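Local coordinates for trwC protein (Escherichia coli, PDB 1QX0), which probably nicks and transfers one plasmid DNA strand during bacterial conjugation, here as the relaxase part of a longer protein with DNA and zinc bound, at residues 6-11 / 79-84; 34-39 / 48-53; 126-131 / 179-184; 141-146 / 164-169. All coordinates share one frame; numbering follows the deposited sequence.

Interaction 1 of 4, residues 6-11 / 79-84. With nucleotides of chain A.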
# COMPACT_ATOMS: atom_id res chain seq x y z
N VAL B 6 10.58 3.80 0.82
CA VAL B 6 11.01 5.21 0.73
C VAL B 6 10.99 5.69 -0.72
O VAL B 6 11.56 5.04 -1.60
CB VAL B 6 12.42 5.41 1.29
CG1 VAL B 6 12.85 6.88 1.18
CG2 VAL B 6 12.46 4.93 2.76
N LEU B 7 10.30 6.80 -0.99
CA LEU B 7 10.20 7.32 -2.36
C LEU B 7 11.17 8.50 -2.59
O LEU B 7 11.24 9.43 -1.77
CB LEU B 7 8.78 7.75 -2.68
CG LEU B 7 7.66 6.85 -3.24
CD1 LEU B 7 8.00 5.36 -3.47
CD2 LEU B 7 6.40 7.03 -2.41
N THR B 8 11.91 8.45 -3.70
CA THR B 8 12.82 9.54 -4.08
C THR B 8 12.42 10.15 -5.41
O THR B 8 11.44 9.72 -6.03
CB THR B 8 14.33 9.11 -4.06
OG1 THR B 8 14.55 8.07 -5.02
CG2 THR B 8 14.73 8.49 -2.70
N ARG B 9 13.18 11.15 -5.85
CA ARG B 9 12.93 11.85 -7.11
C ARG B 9 12.74 10.96 -8.33
O ARG B 9 11.86 11.22 -9.14
CB ARG B 9 14.06 12.85 -7.39
CG ARG B 9 13.70 13.89 -8.41
CD ARG B 9 13.42 15.25 -7.82
NE ARG B 9 12.20 15.81 -8.40
CZ ARG B 9 11.48 16.78 -7.87
NH1 ARG B 9 11.84 17.36 -6.73
NH2 ARG B 9 10.39 17.19 -8.50
N GLN B 10 13.55 9.91 -8.45
CA GLN B 10 13.39 8.94 -9.53
C GLN B 10 12.05 8.18 -9.49
O GLN B 10 11.62 7.66 -10.50
CB GLN B 10 14.55 7.95 -9.55
CG GLN B 10 14.66 7.02 -8.34
CD GLN B 10 15.94 6.16 -8.35
OE1 GLN B 10 16.37 5.69 -9.42
NE2 GLN B 10 16.53 5.96 -7.18
N ASP B 11 11.40 8.12 -8.32
CA ASP B 11 10.11 7.42 -8.21
C ASP B 11 8.91 8.36 -8.45
O ASP B 11 7.76 7.92 -8.39
CB ASP B 11 9.95 6.72 -6.84
CG ASP B 11 11.20 5.92 -6.41
OD1 ASP B 11 11.75 5.15 -7.22
OD2 ASP B 11 11.68 5.97 -5.25
N LYS B 79 19.91 11.68 -2.19
CA LYS B 79 18.63 11.69 -2.88
C LYS B 79 17.61 12.48 -2.09
O LYS B 79 17.47 12.27 -0.88
CB LYS B 79 18.12 10.27 -3.08
CG LYS B 79 18.95 9.48 -4.05
CD LYS B 79 18.54 8.03 -4.07
CE LYS B 79 19.56 7.21 -4.82
NZ LYS B 79 19.15 7.10 -6.24
N GLU B 80 16.91 13.37 -2.79
CA GLU B 80 15.71 14.03 -2.28
C GLU B 80 14.60 13.00 -2.02
O GLU B 80 14.38 12.09 -2.82
CB GLU B 80 15.22 15.08 -3.28
CG GLU B 80 13.96 15.84 -2.86
CD GLU B 80 13.30 16.63 -4.00
OE1 GLU B 80 12.11 17.02 -3.85
OE2 GLU B 80 13.95 16.87 -5.05
N ARG B 81 13.90 13.14 -0.91
CA ARG B 81 12.88 12.19 -0.56
C ARG B 81 11.49 12.77 -0.78
O ARG B 81 11.17 13.81 -0.23
CB ARG B 81 13.09 11.67 0.88
CG ARG B 81 14.07 10.50 0.96
CD ARG B 81 14.50 10.15 2.39
NE ARG B 81 15.55 9.15 2.48
CZ ARG B 81 15.82 8.48 3.60
NH1 ARG B 81 15.09 8.72 4.69
NH2 ARG B 81 16.80 7.55 3.64
N ILE B 82 10.67 12.09 -1.58
CA ILE B 82 9.37 12.64 -1.95
C ILE B 82 8.18 12.07 -1.15
O ILE B 82 7.06 12.58 -1.22
CB ILE B 82 9.11 12.53 -3.47
CG1 ILE B 82 8.91 11.08 -3.90
CG2 ILE B 82 10.25 13.20 -4.27
CD1 ILE B 82 8.34 10.91 -5.34
N GLY B 83 8.43 11.02 -0.38
CA GLY B 83 7.39 10.45 0.45
C GLY B 83 7.67 9.03 0.89
O GLY B 83 8.79 8.55 0.79
N LEU B 84 6.62 8.37 1.37
CA LEU B 84 6.73 7.03 1.92
C LEU B 84 5.52 6.23 1.48
O LEU B 84 4.39 6.53 1.87
CB LEU B 84 6.84 7.10 3.44
CG LEU B 84 7.12 5.79 4.19
CD1 LEU B 84 8.44 5.15 3.69
CD2 LEU B 84 7.22 6.05 5.68
P DC A 16 19.02 9.31 0.89
OP1 DC A 16 19.79 9.23 -0.35
OP2 DC A 16 17.59 8.91 0.92
O5' DC A 16 19.81 8.48 2.01
C5' DC A 16 21.22 8.78 2.11
C4' DC A 16 21.84 8.43 3.45
O4' DC A 16 21.38 9.33 4.51
C3' DC A 16 21.46 7.03 3.92
O3' DC A 16 22.59 6.19 3.75
C2' DC A 16 21.07 7.19 5.39
C1' DC A 16 21.48 8.63 5.72
N1 DC A 16 20.62 9.28 6.76
C2 DC A 16 21.23 9.98 7.80
O2 DC A 16 22.48 10.07 7.84
N3 DC A 16 20.46 10.57 8.75
C4 DC A 16 19.13 10.48 8.70
N4 DC A 16 18.46 11.09 9.68
C5 DC A 16 18.46 9.76 7.65
C6 DC A 16 19.24 9.19 6.71
P DG A 15 14.96 14.25 3.98
OP1 DG A 15 13.84 14.15 3.03
OP2 DG A 15 14.73 13.81 5.37
O5' DG A 15 16.24 13.44 3.45
C5' DG A 15 16.91 13.76 2.24
C4' DG A 15 18.19 12.94 2.09
O4' DG A 15 19.13 13.24 3.15
C3' DG A 15 18.04 11.42 2.13
O3' DG A 15 19.10 10.83 1.39
C2' DG A 15 18.22 11.09 3.61
C1' DG A 15 19.31 12.09 3.96
N9 DG A 15 19.25 12.61 5.31
C8 DG A 15 18.13 12.91 6.04
N7 DG A 15 18.40 13.38 7.22
C5 DG A 15 19.78 13.38 7.26
C6 DG A 15 20.65 13.77 8.29
O6 DG A 15 20.36 14.22 9.40
N1 DG A 15 21.98 13.62 7.94
C2 DG A 15 22.42 13.13 6.73
N2 DG A 15 23.75 13.07 6.58
N3 DG A 15 21.62 12.74 5.75
C4 DG A 15 20.32 12.90 6.09
P DG A 17 22.37 4.66 3.41
OP1 DG A 17 23.69 4.08 3.09
OP2 DG A 17 21.27 4.57 2.43
O5' DG A 17 21.82 3.98 4.76
C5' DG A 17 22.69 3.69 5.88
C4' DG A 17 21.86 3.14 7.04
O4' DG A 17 20.90 4.11 7.57
C3' DG A 17 21.01 1.92 6.69
O3' DG A 17 21.02 1.04 7.81
C2' DG A 17 19.63 2.52 6.43
C1' DG A 17 19.57 3.60 7.50
N9 DG A 17 18.61 4.68 7.15
C8 DG A 17 18.30 5.14 5.90
N7 DG A 17 17.42 6.13 5.92
C5 DG A 17 17.12 6.33 7.27
C6 DG A 17 16.24 7.23 7.92
O6 DG A 17 15.47 8.09 7.41
N1 DG A 17 16.26 7.08 9.33
C2 DG A 17 17.03 6.16 9.99
N2 DG A 17 16.94 6.11 11.33
N3 DG A 17 17.86 5.30 9.38
C4 DG A 17 17.85 5.43 8.03
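A classic beta bulge sets two residues, Ile82 and Gly83, opposite the single Leu7, breaking the regular antiparallel pairing of strands 2-8 and 81-89 and shifting the register by one residue. Leu7 serves both partners: Leu7 N donates to Gly83 O at 2.9 Å, and Ile82 N donates to Leu7 O at 2.7 Å. At the backbone angles of Gly83 a CB would collide with the carbonyl oxygen of Ile82, so the backbone shape of the bulge suits glycine. Beside the bulge, Leu7 CB packs on Ile82 CG1 at 3.5 Å.

Val6, Thr8, Arg81 and Leu84 share one face of the sheet, and from it Arg81 reaches the DNA of chain A. Val6 CG1, placed anti to the amide nitrogen (chi1 180°), covers one face of the Arg81 guanidinium; C2' of DG15 covers the opposite one. The Arg81 N-H groups point outward at the edge, toward the DNA: Arg81 NE grips DC16 OP2 at 2.6 Å, while Arg81 NH1 meets DG17 O6 and Arg81 NH2 meets DG17 N7, each at 2.8 Å. At the other end of the contact Arg9 NH1 forms a salt bridge with Glu80 OE2 at 2.7 Å, the two flat groups turned 57° apart; Glu80 also pairs with Arg71. The Arg81 fork on N7 and O6 is the textbook arginine reading of a guanine's Hoogsteen edge.

Interaction 2 of 4, residues 34-39 / 48-53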
# COMPACT_ATOMS: atom_id res chain seq x y z
N SER B 34 -9.33 6.91 -5.10
CA SER B 34 -8.38 7.87 -4.55
C SER B 34 -9.03 8.57 -3.38
O SER B 34 -10.19 8.97 -3.46
CB SER B 34 -8.01 8.93 -5.57
OG SER B 34 -6.94 8.46 -6.35
N GLU B 35 -8.25 8.76 -2.32
CA GLU B 35 -8.73 9.47 -1.15
C GLU B 35 -7.60 10.07 -0.33
O GLU B 35 -6.57 9.43 -0.12
CB GLU B 35 -9.60 8.56 -0.28
CG GLU B 35 -10.62 9.34 0.56
CD GLU B 35 -11.53 8.42 1.35
OE1 GLU B 35 -11.23 8.19 2.55
OE2 GLU B 35 -12.53 7.93 0.76
N TRP B 36 -7.81 11.31 0.11
CA TRP B 36 -6.90 11.98 1.04
C TRP B 36 -7.09 11.39 2.45
O TRP B 36 -8.20 11.01 2.82
CB TRP B 36 -7.17 13.50 1.09
CG TRP B 36 -6.77 14.30 -0.14
CD1 TRP B 36 -7.62 15.02 -0.95
CD2 TRP B 36 -5.45 14.47 -0.69
NE1 TRP B 36 -6.90 15.62 -1.96
CE2 TRP B 36 -5.58 15.30 -1.83
CE3 TRP B 36 -4.18 14.01 -0.33
CZ2 TRP B 36 -4.48 15.68 -2.61
CZ3 TRP B 36 -3.09 14.38 -1.10
CH2 TRP B 36 -3.25 15.21 -2.23
N GLN B 37 -6.01 11.28 3.21
CA GLN B 37 -6.11 11.07 4.66
C GLN B 37 -5.05 11.85 5.42
O GLN B 37 -3.94 12.07 4.92
CB GLN B 37 -6.07 9.59 5.06
CG GLN B 37 -6.35 9.32 6.58
CD GLN B 37 -6.48 7.84 6.93
OE1 GLN B 37 -6.87 7.01 6.08
NE2 GLN B 37 -6.18 7.50 8.19
N GLY B 38 -5.42 12.27 6.63
CA GLY B 38 -4.48 12.82 7.58
C GLY B 38 -4.80 14.20 8.09
O GLY B 38 -5.33 15.05 7.39
N LYS B 39 -4.46 14.42 9.35
CA LYS B 39 -4.61 15.72 9.98
C LYS B 39 -3.85 16.75 9.16
O LYS B 39 -4.34 17.84 8.96
CB LYS B 39 -4.12 15.66 11.42
CG LYS B 39 -4.74 14.51 12.22
CD LYS B 39 -4.97 14.87 13.69
CE LYS B 39 -5.77 13.79 14.40
NZ LYS B 39 -5.02 13.30 15.58
N GLY B 48 -11.34 14.16 0.53
CA GLY B 48 -11.97 13.32 -0.46
C GLY B 48 -11.00 12.88 -1.54
O GLY B 48 -9.83 12.59 -1.27
N GLU B 49 -11.49 12.86 -2.78
CA GLU B 49 -10.72 12.44 -3.95
C GLU B 49 -9.41 13.22 -4.09
O GLU B 49 -9.38 14.44 -3.89
CB GLU B 49 -11.58 12.58 -5.20
CG GLU B 49 -10.97 12.02 -6.47
CD GLU B 49 -11.91 12.24 -7.64
OE1 GLU B 49 -12.75 11.35 -7.90
OE2 GLU B 49 -11.83 13.33 -8.28
N VAL B 50 -8.34 12.49 -4.39
CA VAL B 50 -7.01 13.08 -4.51
C VAL B 50 -6.93 13.80 -5.83
O VAL B 50 -7.26 13.25 -6.88
CB VAL B 50 -5.90 11.99 -4.40
CG1 VAL B 50 -4.51 12.57 -4.67
CG2 VAL B 50 -5.95 11.35 -3.02
N ASP B 51 -6.52 15.06 -5.79
CA ASP B 51 -6.34 15.78 -7.02
C ASP B 51 -4.93 15.53 -7.56
O ASP B 51 -3.93 15.88 -6.92
CB ASP B 51 -6.64 17.26 -6.85
CG ASP B 51 -6.11 18.07 -7.99
OD1 ASP B 51 -6.79 18.14 -9.05
OD2 ASP B 51 -4.99 18.61 -7.92
N SER B 52 -4.87 14.92 -8.74
CA SER B 52 -3.62 14.53 -9.38
C SER B 52 -2.62 15.66 -9.52
O SER B 52 -1.42 15.46 -9.32
CB SER B 52 -3.91 13.90 -10.75
OG SER B 52 -4.00 14.89 -11.76
N LYS B 53 -3.13 16.85 -9.87
CA LYS B 53 -2.33 18.05 -9.99
C LYS B 53 -1.66 18.40 -8.67
O LYS B 53 -0.44 18.60 -8.63
CB LYS B 53 -3.19 19.23 -10.50
CG LYS B 53 -2.53 20.61 -10.35
CD LYS B 53 -2.93 21.57 -11.48
CE LYS B 53 -1.75 22.42 -11.94
NZ LYS B 53 -1.16 23.30 -10.86
O HOH W 1 -8.13 17.37 -3.80
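Trp36 and Gly48 supply the direct hydrogen bond here, Trp36 N donating to Gly48 O at 2.8 Å and tying strand 34-37 to the turn that leads into helix 52-59. The two chains run steeply across each other, so they meet at one point and do not pair as extended strands.

Weaker backbone contacts flank it. Glu49 CA points its hydrogen almost straight (173°) at Ser34 O, 3.5 Å away, and Glu35 CA approaches Gly48 O at 3.3 Å, so that the Gly48 carbonyl is met by both an N-H and a C-H. A separate cap closes the segment: Asp51, at the N-cap of helix 52-59, accepts from Arg54 N through OD2.

Apolar packing centres on Val50, laid over one face of the Trp36 indole. Val50 CA makes a CH-pi contact 3.9 Å from the centroid of the five-membered ring, and the Val50 branches extend over the same face: CG2 stands above the ring, and CG1, anti to the amide nitrogen (chi1 174°), reaches Trp36 CZ2 at 3.7 Å. Leu46 and Leu58 also touch the indole, while Phe55 and Phe148 pack on Val50.

Water completes the polar side. Trp36 NE1 lies at a poor angle to Glu49 O; a water at the ring edge instead accepts from Trp36 NE1 at 2.8 Å and donates to Glu49 O at 3.2 Å.

The chemistry implies that a single tryptophan can serve two environments, its face given to hydrocarbon and its ring N-H to a water that links it to Glu49 O.

Interaction 3 of 4, residues 126-131 / 179-184. With nucleotides of chain A.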
# COMPACT_ATOMS: atom_id res chain seq x y z
N GLN B 126 6.92 12.20 12.91
CA GLN B 126 7.89 13.01 13.65
C GLN B 126 8.64 14.01 12.76
O GLN B 126 8.71 13.84 11.54
CB GLN B 126 8.91 12.11 14.32
CG GLN B 126 8.33 11.08 15.28
CD GLN B 126 9.35 10.58 16.27
OE1 GLN B 126 10.35 9.97 15.88
NE2 GLN B 126 9.11 10.83 17.57
N ALA B 127 9.17 15.06 13.36
CA ALA B 127 10.08 15.97 12.68
C ALA B 127 11.17 16.37 13.67
O ALA B 127 11.02 16.18 14.87
CB ALA B 127 9.34 17.22 12.17
N ARG B 128 12.27 16.91 13.15
CA ARG B 128 13.28 17.50 13.99
C ARG B 128 13.09 19.02 14.06
O ARG B 128 12.45 19.63 13.21
CB ARG B 128 14.67 17.22 13.46
CG ARG B 128 15.12 15.81 13.57
CD ARG B 128 15.39 15.29 12.21
NE ARG B 128 16.75 14.83 12.10
CZ ARG B 128 17.30 14.45 10.98
NH1 ARG B 128 16.64 14.52 9.83
NH2 ARG B 128 18.54 14.01 11.00
N GLN B 129 13.66 19.60 15.11
CA GLN B 129 13.80 21.03 15.28
C GLN B 129 15.13 21.20 16.00
O GLN B 129 15.34 20.59 17.05
CB GLN B 129 12.65 21.61 16.13
CG GLN B 129 12.80 23.09 16.43
CD GLN B 129 11.49 23.78 16.78
OE1 GLN B 129 11.51 24.89 17.31
NE2 GLN B 129 10.36 23.15 16.47
N LYS B 130 16.02 22.00 15.41
CA LYS B 130 17.27 22.39 16.08
C LYS B 130 17.14 23.79 16.69
O LYS B 130 16.70 24.72 16.02
CB LYS B 130 18.47 22.34 15.12
CG LYS B 130 19.84 22.48 15.83
CD LYS B 130 20.99 22.75 14.85
CE LYS B 130 20.78 22.07 13.49
NZ LYS B 130 22.05 21.62 12.86
N ILE B 131 17.49 23.91 17.96
CA ILE B 131 17.55 25.22 18.64
C ILE B 131 18.93 25.36 19.27
O ILE B 131 19.31 24.55 20.13
CB ILE B 131 16.46 25.36 19.72
CG1 ILE B 131 15.07 25.49 19.09
CG2 ILE B 131 16.75 26.56 20.64
CD1 ILE B 131 13.95 24.95 19.97
N ALA B 179 10.24 18.19 6.50
CA ALA B 179 10.37 16.80 6.09
C ALA B 179 10.05 15.89 7.27
O ALA B 179 10.35 16.22 8.43
CB ALA B 179 11.77 16.51 5.57
N LEU B 180 9.45 14.74 6.94
CA LEU B 180 9.13 13.73 7.93
C LEU B 180 10.39 12.99 8.37
O LEU B 180 11.22 12.56 7.53
CB LEU B 180 8.12 12.74 7.33
CG LEU B 180 7.58 11.62 8.19
CD1 LEU B 180 6.78 12.20 9.34
CD2 LEU B 180 6.69 10.74 7.31
N LYS B 181 10.55 12.89 9.69
CA LYS B 181 11.45 11.92 10.27
C LYS B 181 10.62 10.64 10.29
O LYS B 181 9.62 10.54 11.02
CB LYS B 181 11.86 12.34 11.67
CG LYS B 181 13.20 11.70 12.16
CD LYS B 181 13.11 11.30 13.61
CE LYS B 181 14.41 10.70 14.16
NZ LYS B 181 15.48 10.45 13.15
N ASN B 182 11.02 9.68 9.46
CA ASN B 182 10.19 8.52 9.17
C ASN B 182 10.52 7.28 10.03
O ASN B 182 9.87 6.22 9.86
CB ASN B 182 10.18 8.22 7.66
CG ASN B 182 11.45 7.51 7.18
OD1 ASN B 182 12.14 6.87 7.96
ND2 ASN B 182 11.75 7.62 5.87
N ASP B 183 11.50 7.42 10.92
CA ASP B 183 12.03 6.28 11.68
C ASP B 183 10.91 5.42 12.30
O ASP B 183 10.79 4.21 12.02
CB ASP B 183 12.99 6.75 12.78
CG ASP B 183 14.24 7.49 12.23
OD1 ASP B 183 14.20 8.13 11.14
OD2 ASP B 183 15.31 7.49 12.86
N GLU B 184 10.06 6.07 13.09
CA GLU B 184 9.06 5.34 13.87
C GLU B 184 8.01 4.66 13.02
O GLU B 184 7.48 3.63 13.41
CB GLU B 184 8.39 6.24 14.91
CG GLU B 184 9.35 6.80 15.94
CD GLU B 184 9.52 5.84 17.08
OE1 GLU B 184 10.66 5.34 17.26
OE2 GLU B 184 8.48 5.55 17.75
P DG A 13 15.11 23.77 11.73
OP1 DG A 13 13.69 23.82 11.28
OP2 DG A 13 15.45 22.97 12.96
O5' DG A 13 16.10 23.37 10.53
C5' DG A 13 15.76 23.89 9.24
C4' DG A 13 15.69 22.82 8.16
O4' DG A 13 17.03 22.47 7.73
C3' DG A 13 15.04 21.47 8.54
O3' DG A 13 14.37 20.97 7.35
C2' DG A 13 16.22 20.62 9.01
C1' DG A 13 17.36 21.14 8.14
N9 DG A 13 18.68 21.21 8.77
C8 DG A 13 18.98 21.67 10.04
N7 DG A 13 20.25 21.63 10.33
C5 DG A 13 20.85 21.16 9.18
C6 DG A 13 22.22 20.92 8.92
O6 DG A 13 23.18 21.10 9.69
N1 DG A 13 22.42 20.42 7.63
C2 DG A 13 21.40 20.19 6.73
N2 DG A 13 21.78 19.71 5.53
N3 DG A 13 20.11 20.40 6.97
C4 DG A 13 19.90 20.89 8.21
P DG A 17 22.37 4.66 3.41
OP1 DG A 17 23.69 4.08 3.09
OP2 DG A 17 21.27 4.57 2.43
O5' DG A 17 21.82 3.98 4.76
C5' DG A 17 22.69 3.69 5.88
C4' DG A 17 21.86 3.14 7.04
O4' DG A 17 20.90 4.11 7.57
C3' DG A 17 21.01 1.92 6.69
O3' DG A 17 21.02 1.04 7.81
C2' DG A 17 19.63 2.52 6.43
C1' DG A 17 19.57 3.60 7.50
N9 DG A 17 18.61 4.68 7.15
C8 DG A 17 18.30 5.14 5.90
N7 DG A 17 17.42 6.13 5.92
C5 DG A 17 17.12 6.33 7.27
C6 DG A 17 16.24 7.23 7.92
O6 DG A 17 15.47 8.09 7.41
N1 DG A 17 16.26 7.08 9.33
C2 DG A 17 17.03 6.16 9.99
N2 DG A 17 16.94 6.11 11.33
N3 DG A 17 17.86 5.30 9.38
C4 DG A 17 17.85 5.43 8.03
P DT A 14 13.73 19.53 7.17
OP1 DT A 14 12.61 19.67 6.21
OP2 DT A 14 13.39 18.94 8.48
O5' DT A 14 14.93 18.68 6.53
C5' DT A 14 15.07 18.75 5.12
C4' DT A 14 16.21 17.89 4.62
O4' DT A 14 17.46 18.31 5.22
C3' DT A 14 16.11 16.41 4.96
O3' DT A 14 15.42 15.78 3.93
C2' DT A 14 17.56 15.94 4.95
C1' DT A 14 18.35 17.20 5.27
N1 DT A 14 19.05 17.22 6.60
C2 DT A 14 20.41 16.90 6.63
O2 DT A 14 21.08 16.57 5.67
N3 DT A 14 20.99 16.99 7.86
C4 DT A 14 20.36 17.33 9.03
O4 DT A 14 21.00 17.35 10.04
C5 DT A 14 18.96 17.65 8.97
C7 DT A 14 18.23 18.03 10.23
C6 DT A 14 18.36 17.58 7.76
O HOH W 2 10.60 8.98 13.62
O HOH W 3 11.99 17.40 10.00
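Gln126 runs alongside Lys181, both side chains pointing the same way, with Gln126 OE1 3.8 Å from Lys181 CD. A single antiparallel bridge underlies them, joining strand 126-131 of the two-stranded hairpin 126-139 to the segment that enters helix 183-186: Lys181 N donates to Gln126 O at 2.8 Å, from well above the carbonyl plane. Leu180 CD1 packs against the same Gln126 oxygen, and Glu184 CG lies against the Gln126 amide.

Both segments then face the DNA of chain A. Arg128 lays its guanidinium over the DT14 methyl, C7 standing 3.7 Å above the plane of the group and over its centre, while Arg128 NH2 hydrogen-bonds O6 of a further guanine. With CG anti to the carbonyl carbon (chi1 -62°), Asp183 presents its carboxylate to the Watson-Crick edge of DG17: Asp183 OD1 accepts from N1 at 2.9 Å and Asp183 OD2 from N2 at 2.6 Å. Lys181 NZ forms a salt bridge to Asp183 OD2 at 3.0 Å, coming from above the carboxylate plane, which probably steadies the charge of the acid. With an alanine in place of Asp183, both guanine donors would probably be left without their acceptors, and the Lys181 ammonium without its carboxylate.

Main-chain amides hold the phosphates: Ala179 N donates to DT14 OP1 at 2.8 Å, and Lys130 N to DG13 OP2 at 2.7 Å in a nearly straight bond of 176°.

Interaction 4 of 4, residues 141-146 / 164-169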
# COMPACT_ATOMS: atom_id res chain seq x y z
N GLY B 141 2.35 14.12 15.15
CA GLY B 141 1.03 13.51 15.06
C GLY B 141 0.23 13.86 13.81
O GLY B 141 -0.99 13.73 13.80
N ASN B 142 0.89 14.33 12.75
CA ASN B 142 0.15 14.66 11.50
C ASN B 142 0.85 14.27 10.21
O ASN B 142 2.02 14.56 10.04
CB ASN B 142 -0.30 16.13 11.45
CG ASN B 142 0.85 17.12 11.44
OD1 ASN B 142 1.23 17.64 10.38
ND2 ASN B 142 1.38 17.44 12.62
N LEU B 143 0.11 13.62 9.31
CA LEU B 143 0.66 13.19 8.02
C LEU B 143 -0.20 13.70 6.88
O LEU B 143 -1.37 13.98 7.08
CB LEU B 143 0.78 11.66 7.94
CG LEU B 143 1.82 10.93 8.80
CD1 LEU B 143 1.67 9.37 8.59
CD2 LEU B 143 3.24 11.40 8.49
N VAL B 144 0.37 13.85 5.69
CA VAL B 144 -0.44 14.09 4.49
C VAL B 144 -0.37 12.80 3.66
O VAL B 144 0.72 12.38 3.26
CB VAL B 144 0.03 15.36 3.70
CG1 VAL B 144 -0.90 15.67 2.48
CG2 VAL B 144 0.09 16.59 4.63
N ILE B 145 -1.52 12.16 3.43
CA ILE B 145 -1.55 10.85 2.74
C ILE B 145 -2.50 10.82 1.56
O ILE B 145 -3.67 11.12 1.71
CB ILE B 145 -1.93 9.67 3.69
CG1 ILE B 145 -1.20 9.78 5.03
CG2 ILE B 145 -1.58 8.35 3.03
CD1 ILE B 145 -1.84 8.94 6.15
N GLY B 146 -1.97 10.46 0.40
CA GLY B 146 -2.81 10.13 -0.75
C GLY B 146 -2.89 8.62 -0.87
O GLY B 146 -1.88 7.96 -1.02
N ALA B 164 -0.69 3.64 0.14
CA ALA B 164 -0.84 4.81 0.98
C ALA B 164 0.44 5.59 0.80
O ALA B 164 1.47 5.23 1.36
CB ALA B 164 -1.07 4.41 2.45
N VAL B 165 0.38 6.63 -0.02
CA VAL B 165 1.54 7.46 -0.26
C VAL B 165 1.58 8.59 0.79
O VAL B 165 0.80 9.54 0.71
CB VAL B 165 1.53 8.02 -1.72
CG1 VAL B 165 2.71 8.94 -1.96
CG2 VAL B 165 1.55 6.86 -2.74
N ILE B 166 2.49 8.48 1.76
CA ILE B 166 2.73 9.50 2.77
C ILE B 166 3.66 10.56 2.23
O ILE B 166 4.81 10.28 1.89
CB ILE B 166 3.32 8.90 4.06
CG1 ILE B 166 2.33 7.91 4.73
CG2 ILE B 166 3.64 9.99 5.04
CD1 ILE B 166 3.02 6.99 5.76
N LEU B 167 3.19 11.79 2.12
CA LEU B 167 4.09 12.82 1.62
C LEU B 167 5.19 13.15 2.63
O LEU B 167 5.03 12.97 3.84
CB LEU B 167 3.31 14.02 1.07
CG LEU B 167 2.60 13.42 -0.17
CD1 LEU B 167 1.08 13.26 -0.04
CD2 LEU B 167 2.99 14.10 -1.47
N ASN B 168 6.34 13.55 2.12
CA ASN B 168 7.47 13.81 2.98
C ASN B 168 7.32 15.23 3.60
O ASN B 168 8.05 16.17 3.30
CB ASN B 168 8.80 13.63 2.21
CG ASN B 168 10.00 13.83 3.10
OD1 ASN B 168 9.93 13.56 4.29
ND2 ASN B 168 11.10 14.34 2.53
N MSE B 169 6.32 15.35 4.48
CA MSE B 169 5.97 16.65 5.05
C MSE B 169 5.15 16.45 6.29
O MSE B 169 4.28 15.56 6.35
CB MSE B 169 5.19 17.51 4.07
CG MSE B 169 3.79 17.00 3.76
SE MSE B 169 2.93 17.92 2.31
CE MSE B 169 4.45 17.99 1.21
O HOH W 4 2.85 13.51 5.46
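Gly146 and Val165 form an antiparallel hydrogen-bonded pair, Gly146 N to Val165 O at 2.9 Å and Val165 N to Gly146 O at 2.8 Å, next to the non-hydrogen-bonded pair of Ile145 and Ile166. One step further Leu167 N donates to Val144 O at 2.8 Å, the N-H arriving nearly head-on. Beyond this bond the backbones part around an inverse gamma turn centred on Asn168, and a water sits between them, accepting from Val144 N.

Ile145 and Ile166 lie side by side on one face, their CG1 atoms 4.0 Å apart. Ile166 CG2, placed anti to the amide nitrogen, touches Leu143 CD2 at 3.7 Å, while Ile166 CD1 meets the other Leu143 methyl. An alanine in place of Ile166 would probably open a gap between Leu143 and Ile145 and leave the Leu143 methyls freer to turn. Val144 spreads its two branches: CG1 is 4.0 Å from Leu167 CD1, and CG2 is 3.8 Å from CG of Met169, a selenomethionine whose SE also lies against the valine.

This buried hairpin of strands 145-152 and 158-171 is flanked in the sheet by strand 34-37 on one edge and strand 81-89 on the other. Leu118 of helix 104-122 covers Ile145 and Ala164; across the sheet, Phe55 of helix 52-59 packs on Val165 and, with Leu58 and Leu59, on Leu167.

Interactions 1, 2 and 4 belong to one antiparallel sheet, with interaction 4 in the middle: Leu84 N probably bonds Ile166 O at 2.7 Å on one side, and Gln37 N probably bonds Ile145 O at 2.8 Å on the other. Asn168 ties three contacts together, through Arg81 O of interaction 1 and Leu180 N of interaction 3. Interactions 1 and 3 share DG17, which Arg81 and Asp183 hold at two different edges, and they touch through Arg81 NH1 and Asn182 ND2 at 3.7 Å. The zinc site of His150, His161 and His163 lies further along the sheet; the zinc ion is about 9 Å from the Val165 side chain and about 12 Å from that of Leu7.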